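REP-associated tyrosine transposase (Escherichia coli, PDB 4ER8) binds hairpins of repetitive extragenic palindromes and cleaves and recombines the bacterial interspersed mosaic elements that contain them, acting as a single-stranded DNA endonuclease. Local coordinates at residues L27-A38 with F84-W94. Residues are numbered along the deposited sequence; the frame is centred on the assembly and turned at random.
Sequences LLTTQYQMLRHA and FTHACGLKNIW. With nucleotides of chain B.
Phe-84, near the end of helix 73-87, is the knob of this contact, its ring set in a hole formed by Leu-27, Met-34, Leu-35 and Ala-38. With CG anti to the backbone N (chi1 180°), the ring reaches across to the start of helix 32-45, where its edge meets the backbone, CD1 lying 3.5 Å from Leu-35 N. Leu-27 arrives from the opposite direction, CD2 3.5 Å from Phe-84 CE2 at the ring edge. Replacing Phe-84 by an alanine would probably open a gap between the two helices and leave Leu-27 and Met-34 without their shared partner. One residue on, Thr-85 turns from this interface to the DNA, OG1 2.6 Å from OP1 of DT29 of chain B, with Lys-81 O a second acceptor within reach. Met-34, bent at chi2, lays CG 3.7 Å from Ala-87 CB. Beyond the turn at Gly-89, Ile-93 CD1 packs 4.0 Å from Leu-27 CD2. Trp-94 touches Leu-28 CD2 with CH2 (3.8 Å), while its NE1 hydrogen-bonds to Lys-81 O. Apolar packing thus joins helices 27-30 and 32-45 to the end of helix 73-87 and the following loop, on the helical face of the RRM-like HUH fold, with bound DNA alongside.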
ATOM      1  N   LEU A  27      -2.447   5.378  14.027  1.00 53.80           N
ATOM      2  CA  LEU A  27      -3.664   5.767  13.438  1.00 53.35           C
ATOM      3  C   LEU A  27      -4.168   4.853  12.300  1.00 53.60           C
ATOM      4  O   LEU A  27      -5.363   4.639  12.185  1.00 54.24           O
ATOM      5  CB  LEU A  27      -3.487   7.199  12.969  1.00 53.21           C
ATOM      6  CG  LEU A  27      -4.734   7.791  12.332  1.00 54.78           C
ATOM      7  CD1 LEU A  27      -5.649   8.445  13.403  1.00 55.07           C
ATOM      8  CD2 LEU A  27      -4.308   8.769  11.306  1.00 54.80           C
ATOM      9  N   LEU A  28      -3.301   4.325  11.437  1.00 54.21           N
ATOM     10  CA  LEU A  28      -3.802   3.558  10.280  1.00 54.44           C
ATOM     11  C   LEU A  28      -4.343   2.211  10.771  1.00 55.70           C
ATOM     12  O   LEU A  28      -5.156   1.534  10.128  1.00 54.88           O
ATOM     13  CB  LEU A  28      -2.735   3.378   9.197  1.00 53.74           C
ATOM     14  CG  LEU A  28      -2.207   4.595   8.432  1.00 52.63           C
ATOM     15  CD1 LEU A  28      -1.365   4.173   7.228  1.00 48.21           C
ATOM     16  CD2 LEU A  28      -3.349   5.494   8.000  1.00 52.37           C
ATOM     17  N   THR A  29      -3.892   1.857  11.958  1.00 57.41           N
ATOM     18  CA  THR A  29      -4.247   0.617  12.551  1.00 59.30           C
ATOM     19  C   THR A  29      -5.499   0.812  13.418  1.00 60.61           C
ATOM     20  O   THR A  29      -6.556   0.228  13.129  1.00 60.80           O
ATOM     21  CB  THR A  29      -3.019   0.066  13.252  1.00 58.94           C
ATOM     22  OG1 THR A  29      -2.617  -1.108  12.541  1.00 59.55           O
ATOM     23  CG2 THR A  29      -3.266  -0.252  14.739  1.00 61.34           C
ATOM     24  N   THR A  30      -5.381   1.677  14.428  1.00 61.65           N
ATOM     25  CA  THR A  30      -6.479   2.047  15.310  1.00 62.14           C
ATOM     26  C   THR A  30      -7.741   2.354  14.490  1.00 62.71           C
ATOM     27  O   THR A  30      -8.799   1.751  14.714  1.00 62.91           O
ATOM     28  CB  THR A  30      -6.031   3.224  16.218  1.00 62.57           C
ATOM     29  OG1 THR A  30      -4.961   2.770  17.071  1.00 62.54           O
ATOM     30  CG2 THR A  30      -7.180   3.777  17.072  1.00 62.20           C
ATOM     31  N   GLN A  31      -7.618   3.227  13.494  1.00 62.82           N
ATOM     32  CA  GLN A  31      -8.748   3.549  12.641  1.00 62.87           C
ATOM     33  C   GLN A  31      -8.750   2.740  11.368  1.00 62.40           C
ATOM     34  O   GLN A  31      -9.169   3.213  10.302  1.00 62.30           O
ATOM     35  CB  GLN A  31      -8.763   5.031  12.314  1.00 63.70           C
ATOM     36  CG  GLN A  31      -9.019   5.917  13.519  1.00 66.68           C
ATOM     37  CD  GLN A  31     -10.211   5.448  14.332  1.00 70.62           C
ATOM     38  OE1 GLN A  31     -10.128   5.376  15.560  1.00 72.38           O
ATOM     39  NE2 GLN A  31     -11.324   5.106  13.655  1.00 70.80           N
ATOM     40  N   TYR A  32      -8.325   1.494  11.479  1.00 61.89           N
ATOM     41  CA  TYR A  32      -8.382   0.606  10.332  1.00 62.29           C
ATOM     42  C   TYR A  32      -9.671   0.761   9.505  1.00 62.20           C
ATOM     43  O   TYR A  32      -9.645   0.782   8.267  1.00 62.28           O
ATOM     44  CB  TYR A  32      -8.220  -0.840  10.779  1.00 62.16           C
ATOM     45  CG  TYR A  32      -7.948  -1.779   9.629  1.00 62.91           C
ATOM     46  CD1 TYR A  32      -7.027  -1.446   8.631  1.00 61.65           C
ATOM     47  CD2 TYR A  32      -8.599  -3.010   9.541  1.00 63.12           C
ATOM     48  CE1 TYR A  32      -6.774  -2.310   7.576  1.00 62.36           C
ATOM     49  CE2 TYR A  32      -8.342  -3.882   8.496  1.00 62.99           C
ATOM     50  CZ  TYR A  32      -7.435  -3.526   7.515  1.00 62.27           C
ATOM     51  OH  TYR A  32      -7.187  -4.392   6.485  1.00 61.82           O
ATOM     52  N   GLN A  33     -10.784   0.888  10.217  1.00 62.16           N
ATOM     53  CA  GLN A  33     -12.120   0.922   9.654  1.00 61.95           C
ATOM     54  C   GLN A  33     -12.361   2.110   8.760  1.00 61.28           C
ATOM     55  O   GLN A  33     -12.801   1.933   7.633  1.00 60.77           O
ATOM     56  CB  GLN A  33     -13.149   0.891  10.790  1.00 63.04           C
ATOM     57  CG  GLN A  33     -13.157  -0.432  11.564  1.00 64.54           C
ATOM     58  CD  GLN A  33     -13.163  -1.617  10.606  1.00 67.66           C
ATOM     59  OE1 GLN A  33     -13.802  -1.569   9.537  1.00 67.57           O
ATOM     60  NE2 GLN A  33     -12.425  -2.678  10.966  1.00 68.29           N
ATOM     61  N   MET A  34     -12.085   3.315   9.255  1.00 60.92           N
ATOM     62  CA  MET A  34     -12.189   4.516   8.415  1.00 60.85           C
ATOM     63  C   MET A  34     -11.350   4.332   7.170  1.00 60.02           C
ATOM     64  O   MET A  34     -11.809   4.654   6.069  1.00 59.64           O
ATOM     65  CB  MET A  34     -11.696   5.767   9.128  1.00 61.50           C
ATOM     66  CG  MET A  34     -12.710   6.465  10.029  1.00 64.22           C
ATOM     67  SD  MET A  34     -11.844   6.926  11.561  1.00 71.70           S
ATOM     68  CE  MET A  34     -13.168   7.716  12.490  1.00 71.45           C
ATOM     69  N   LEU A  35     -10.134   3.797   7.339  1.00 58.67           N
ATOM     70  CA  LEU A  35      -9.260   3.575   6.188  1.00 57.54           C
ATOM     71  C   LEU A  35      -9.932   2.663   5.207  1.00 57.81           C
ATOM     72  O   LEU A  35     -10.188   3.055   4.067  1.00 57.51           O
ATOM     73  CB  LEU A  35      -7.909   3.002   6.584  1.00 56.85           C
ATOM     74  CG  LEU A  35      -6.874   2.810   5.466  1.00 55.27           C
ATOM     75  CD1 LEU A  35      -6.338   4.102   4.908  1.00 53.65           C
ATOM     76  CD2 LEU A  35      -5.731   2.000   5.987  1.00 55.51           C
ATOM     77  N   ARG A  36     -10.229   1.449   5.661  1.00 58.33           N
ATOM     78  CA  ARG A  36     -10.939   0.493   4.837  1.00 59.05           C
ATOM     79  C   ARG A  36     -12.086   1.210   4.138  1.00 59.44           C
ATOM     80  O   ARG A  36     -12.211   1.138   2.905  1.00 60.00           O
ATOM     81  CB  ARG A  36     -11.455  -0.664   5.681  1.00 59.55           C
ATOM     82  CG  ARG A  36     -10.702  -1.986   5.509  1.00 60.95           C
ATOM     83  CD  ARG A  36     -11.051  -2.995   6.632  1.00 64.08           C
ATOM     84  NE  ARG A  36     -12.337  -3.730   6.535  1.00 66.47           N
ATOM     85  CZ  ARG A  36     -13.069  -3.912   5.431  1.00 66.36           C
ATOM     86  NH1 ARG A  36     -12.696  -3.414   4.257  1.00 65.54           N
ATOM     87  NH2 ARG A  36     -14.193  -4.614   5.508  1.00 68.03           N
ATOM     88  N   HIS A  37     -12.878   1.953   4.914  1.00 59.19           N
ATOM     89  CA  HIS A  37     -14.047   2.631   4.375  1.00 59.38           C
ATOM     90  C   HIS A  37     -13.696   3.590   3.236  1.00 57.52           C
ATOM     91  O   HIS A  37     -14.284   3.517   2.159  1.00 57.23           O
ATOM     92  CB  HIS A  37     -14.890   3.257   5.507  1.00 60.69           C
ATOM     93  CG  HIS A  37     -15.629   2.232   6.340  1.00 66.02           C
ATOM     94  ND1 HIS A  37     -15.405   2.056   7.694  1.00 71.13           N
ATOM     95  CD2 HIS A  37     -16.570   1.311   5.997  1.00 68.96           C
ATOM     96  CE1 HIS A  37     -16.171   1.075   8.147  1.00 70.93           C
ATOM     97  NE2 HIS A  37     -16.888   0.608   7.137  1.00 71.28           N
ATOM     98  N   ALA A  38     -12.676   4.413   3.460  1.00 55.97           N
ATOM     99  CA  ALA A  38     -12.176   5.392   2.481  1.00 54.23           C
ATOM    100  C   ALA A  38     -11.780   4.802   1.139  1.00 53.28           C
ATOM    101  O   ALA A  38     -12.165   5.324   0.082  1.00 53.06           O
ATOM    102  CB  ALA A  38     -11.010   6.169   3.061  1.00 53.87           C
ATOM    103  N   PHE A  84      -9.962   9.772   4.169  1.00 62.37           N
ATOM    104  CA  PHE A  84      -9.501   9.373   5.478  1.00 62.89           C
ATOM    105  C   PHE A  84      -9.113  10.567   6.351  1.00 64.14           C
ATOM    106  O   PHE A  84      -9.338  10.539   7.572  1.00 64.54           O
ATOM    107  CB  PHE A  84      -8.373   8.345   5.374  1.00 62.23           C
ATOM    108  CG  PHE A  84      -7.852   7.894   6.697  1.00 60.12           C
ATOM    109  CD1 PHE A  84      -8.498   6.886   7.405  1.00 59.46           C
ATOM    110  CD2 PHE A  84      -6.718   8.486   7.250  1.00 58.24           C
ATOM    111  CE1 PHE A  84      -8.014   6.446   8.652  1.00 57.31           C
ATOM    112  CE2 PHE A  84      -6.237   8.076   8.481  1.00 57.61           C
ATOM    113  CZ  PHE A  84      -6.891   7.045   9.187  1.00 58.56           C
ATOM    114  N   THR A  85      -8.536  11.607   5.750  1.00 65.65           N
ATOM    115  CA  THR A  85      -8.232  12.825   6.508  1.00 67.31           C
ATOM    116  C   THR A  85      -9.535  13.431   7.068  1.00 69.00           C
ATOM    117  O   THR A  85      -9.610  13.788   8.255  1.00 69.00           O
ATOM    118  CB  THR A  85      -7.437  13.814   5.667  1.00 67.00           C
ATOM    119  OG1 THR A  85      -6.093  13.329   5.556  1.00 66.71           O
ATOM    120  CG2 THR A  85      -7.407  15.190   6.312  1.00 66.78           C
ATOM    121  N   HIS A  86     -10.562  13.478   6.212  1.00 70.77           N
ATOM    122  CA  HIS A  86     -11.903  13.957   6.558  1.00 72.76           C
ATOM    123  C   HIS A  86     -12.487  13.148   7.702  1.00 72.75           C
ATOM    124  O   HIS A  86     -12.792  13.699   8.770  1.00 72.96           O
ATOM    125  CB  HIS A  86     -12.828  13.864   5.331  1.00 73.70           C
ATOM    126  CG  HIS A  86     -14.166  14.512   5.522  1.00 78.01           C
ATOM    127  ND1 HIS A  86     -14.317  15.760   6.096  1.00 80.98           N
ATOM    128  CD2 HIS A  86     -15.415  14.094   5.188  1.00 81.02           C
ATOM    129  CE1 HIS A  86     -15.603  16.076   6.121  1.00 82.36           C
ATOM    130  NE2 HIS A  86     -16.290  15.084   5.576  1.00 82.18           N
ATOM    131  N   ALA A  87     -12.612  11.841   7.469  1.00 72.58           N
ATOM    132  CA  ALA A  87     -13.230  10.919   8.412  1.00 72.47           C
ATOM    133  C   ALA A  87     -12.692  11.027   9.846  1.00 72.34           C
ATOM    134  O   ALA A  87     -13.472  11.012  10.797  1.00 72.91           O
ATOM    135  CB  ALA A  87     -13.131   9.495   7.903  1.00 72.12           C
ATOM    136  N   CYS A  88     -11.382  11.150  10.014  1.00 71.87           N
ATOM    137  CA  CYS A  88     -10.836  11.200  11.365  1.00 72.11           C
ATOM    138  C   CYS A  88     -10.592  12.627  11.822  1.00 71.39           C
ATOM    139  O   CYS A  88     -10.070  12.854  12.915  1.00 71.25           O
ATOM    140  CB  CYS A  88      -9.556  10.386  11.467  1.00 72.34           C
ATOM    141  SG  CYS A  88      -8.283  10.946  10.344  1.00 75.69           S
ATOM    142  N   GLY A  89     -10.963  13.574  10.964  1.00 70.89           N
ATOM    143  CA  GLY A  89     -10.926  15.003  11.276  1.00 70.13           C
ATOM    144  C   GLY A  89      -9.581  15.556  11.711  1.00 69.68           C
ATOM    145  O   GLY A  89      -9.513  16.677  12.228  1.00 69.95           O
ATOM    146  N   LEU A  90      -8.511  14.784  11.516  1.00 68.77           N
ATOM    147  CA  LEU A  90      -7.154  15.245  11.858  1.00 67.70           C
ATOM    148  C   LEU A  90      -6.540  15.992  10.678  1.00 67.02           C
ATOM    149  O   LEU A  90      -6.946  15.783   9.533  1.00 67.66           O
ATOM    150  CB  LEU A  90      -6.279  14.084  12.348  1.00 67.66           C
ATOM    151  CG  LEU A  90      -6.213  13.834  13.870  1.00 67.44           C
ATOM    152  CD1 LEU A  90      -7.598  13.659  14.481  1.00 69.52           C
ATOM    153  CD2 LEU A  90      -5.333  12.651  14.252  1.00 66.51           C
ATOM    154  N   LYS A  91      -5.607  16.898  10.942  1.00 65.78           N
ATOM    155  CA  LYS A  91      -5.088  17.747   9.861  1.00 65.02           C
ATOM    156  C   LYS A  91      -3.638  17.421   9.620  1.00 63.59           C
ATOM    157  O   LYS A  91      -2.900  17.170  10.589  1.00 63.00           O
ATOM    158  CB  LYS A  91      -5.200  19.246  10.199  1.00 65.71           C
ATOM    159  CG  LYS A  91      -6.624  19.786  10.302  1.00 68.93           C
ATOM    160  CD  LYS A  91      -7.109  19.866  11.770  1.00 73.63           C
ATOM    161  CE  LYS A  91      -8.623  20.108  11.853  1.00 75.53           C
ATOM    162  NZ  LYS A  91      -9.080  21.224  10.954  1.00 75.95           N
ATOM    163  N   ASN A  92      -3.239  17.420   8.336  1.00 61.93           N
ATOM    164  CA  ASN A  92      -1.830  17.286   7.955  1.00 59.93           C
ATOM    165  C   ASN A  92      -1.142  16.005   8.474  1.00 57.81           C
ATOM    166  O   ASN A  92      -0.013  16.031   8.961  1.00 57.11           O
ATOM    167  CB  ASN A  92      -1.047  18.525   8.416  1.00 60.40           C
ATOM    168  CG  ASN A  92       0.418  18.463   8.021  1.00 62.76           C
ATOM    169  OD1 ASN A  92       0.762  17.952   6.942  1.00 64.18           O
ATOM    170  ND2 ASN A  92       1.302  18.966   8.899  1.00 63.88           N
ATOM    171  N   ILE A  93      -1.822  14.879   8.357  1.00 55.61           N
ATOM    172  CA  ILE A  93      -1.249  13.620   8.831  1.00 53.46           C
ATOM    173  C   ILE A  93      -0.310  12.922   7.836  1.00 51.82           C
ATOM    174  O   ILE A  93       0.596  12.219   8.257  1.00 51.93           O
ATOM    175  CB  ILE A  93      -2.356  12.635   9.235  1.00 53.88           C
ATOM    176  CG1 ILE A  93      -3.244  12.287   8.015  1.00 52.83           C
ATOM    177  CG2 ILE A  93      -3.139  13.215  10.422  1.00 53.11           C
ATOM    178  CD1 ILE A  93      -4.476  11.429   8.323  1.00 51.80           C
ATOM    179  N   TRP A  94      -0.546  13.118   6.537  1.00 49.30           N
ATOM    180  CA  TRP A  94       0.154  12.396   5.468  1.00 46.77           C
ATOM    181  C   TRP A  94       1.538  12.908   5.140  1.00 44.38           C
ATOM    182  O   TRP A  94       1.722  14.102   5.021  1.00 43.85           O
ATOM    183  CB  TRP A  94      -0.679  12.500   4.184  1.00 47.03           C
ATOM    184  CG  TRP A  94      -2.004  11.789   4.331  1.00 50.13           C
ATOM    185  CD1 TRP A  94      -3.258  12.355   4.342  1.00 51.58           C
ATOM    186  CD2 TRP A  94      -2.197  10.381   4.542  1.00 50.47           C
ATOM    187  NE1 TRP A  94      -4.216  11.375   4.543  1.00 52.58           N
ATOM    188  CE2 TRP A  94      -3.591  10.160   4.659  1.00 51.82           C
ATOM    189  CE3 TRP A  94      -1.327   9.287   4.632  1.00 51.63           C
ATOM    190  CZ2 TRP A  94      -4.135   8.887   4.856  1.00 53.36           C
ATOM    191  CZ3 TRP A  94      -1.863   8.013   4.826  1.00 53.42           C
ATOM    192  CH2 TRP A  94      -3.257   7.827   4.941  1.00 54.46           C
TER
ATOM    193  P    DT B  29      -5.125  15.753   2.950  1.00 51.12           P
ATOM    194  OP1  DT B  29      -5.536  14.341   3.187  1.00 49.76           O
ATOM    195  OP2  DT B  29      -4.190  16.451   3.861  1.00 48.75           O
ATOM    196  O5'  DT B  29      -4.689  15.972   1.413  1.00 47.01           O
ATOM    197  C5'  DT B  29      -5.325  15.111   0.454  1.00 46.27           C
ATOM    198  C4'  DT B  29      -4.628  15.142  -0.894  1.00 44.58           C
ATOM    199  O4'  DT B  29      -4.940  16.397  -1.482  1.00 46.00           O
ATOM    200  C3'  DT B  29      -3.101  15.072  -0.867  1.00 44.77           C
ATOM    201  O3'  DT B  29      -2.662  13.932  -1.632  1.00 42.34           O
ATOM    202  C2'  DT B  29      -2.638  16.427  -1.392  1.00 44.74           C
ATOM    203  C1'  DT B  29      -3.841  16.880  -2.195  1.00 46.82           C
ATOM    204  N1   DT B  29      -3.995  18.361  -2.223  1.00 46.57           N
ATOM    205  C2   DT B  29      -4.388  18.948  -3.398  1.00 47.76           C
ATOM    206  O2   DT B  29      -4.609  18.311  -4.392  1.00 51.39           O
ATOM    207  N3   DT B  29      -4.514  20.309  -3.374  1.00 48.34           N
ATOM    208  C4   DT B  29      -4.266  21.097  -2.267  1.00 46.98           C
ATOM    209  O4   DT B  29      -4.376  22.297  -2.278  1.00 49.35           O
ATOM    210  C5   DT B  29      -3.857  20.435  -1.081  1.00 46.43           C
ATOM    211  C7   DT B  29      -3.565  21.273   0.112  1.00 46.90           C
ATOM    212  C6   DT B  29      -3.742  19.101  -1.092  1.00 45.16           C
TER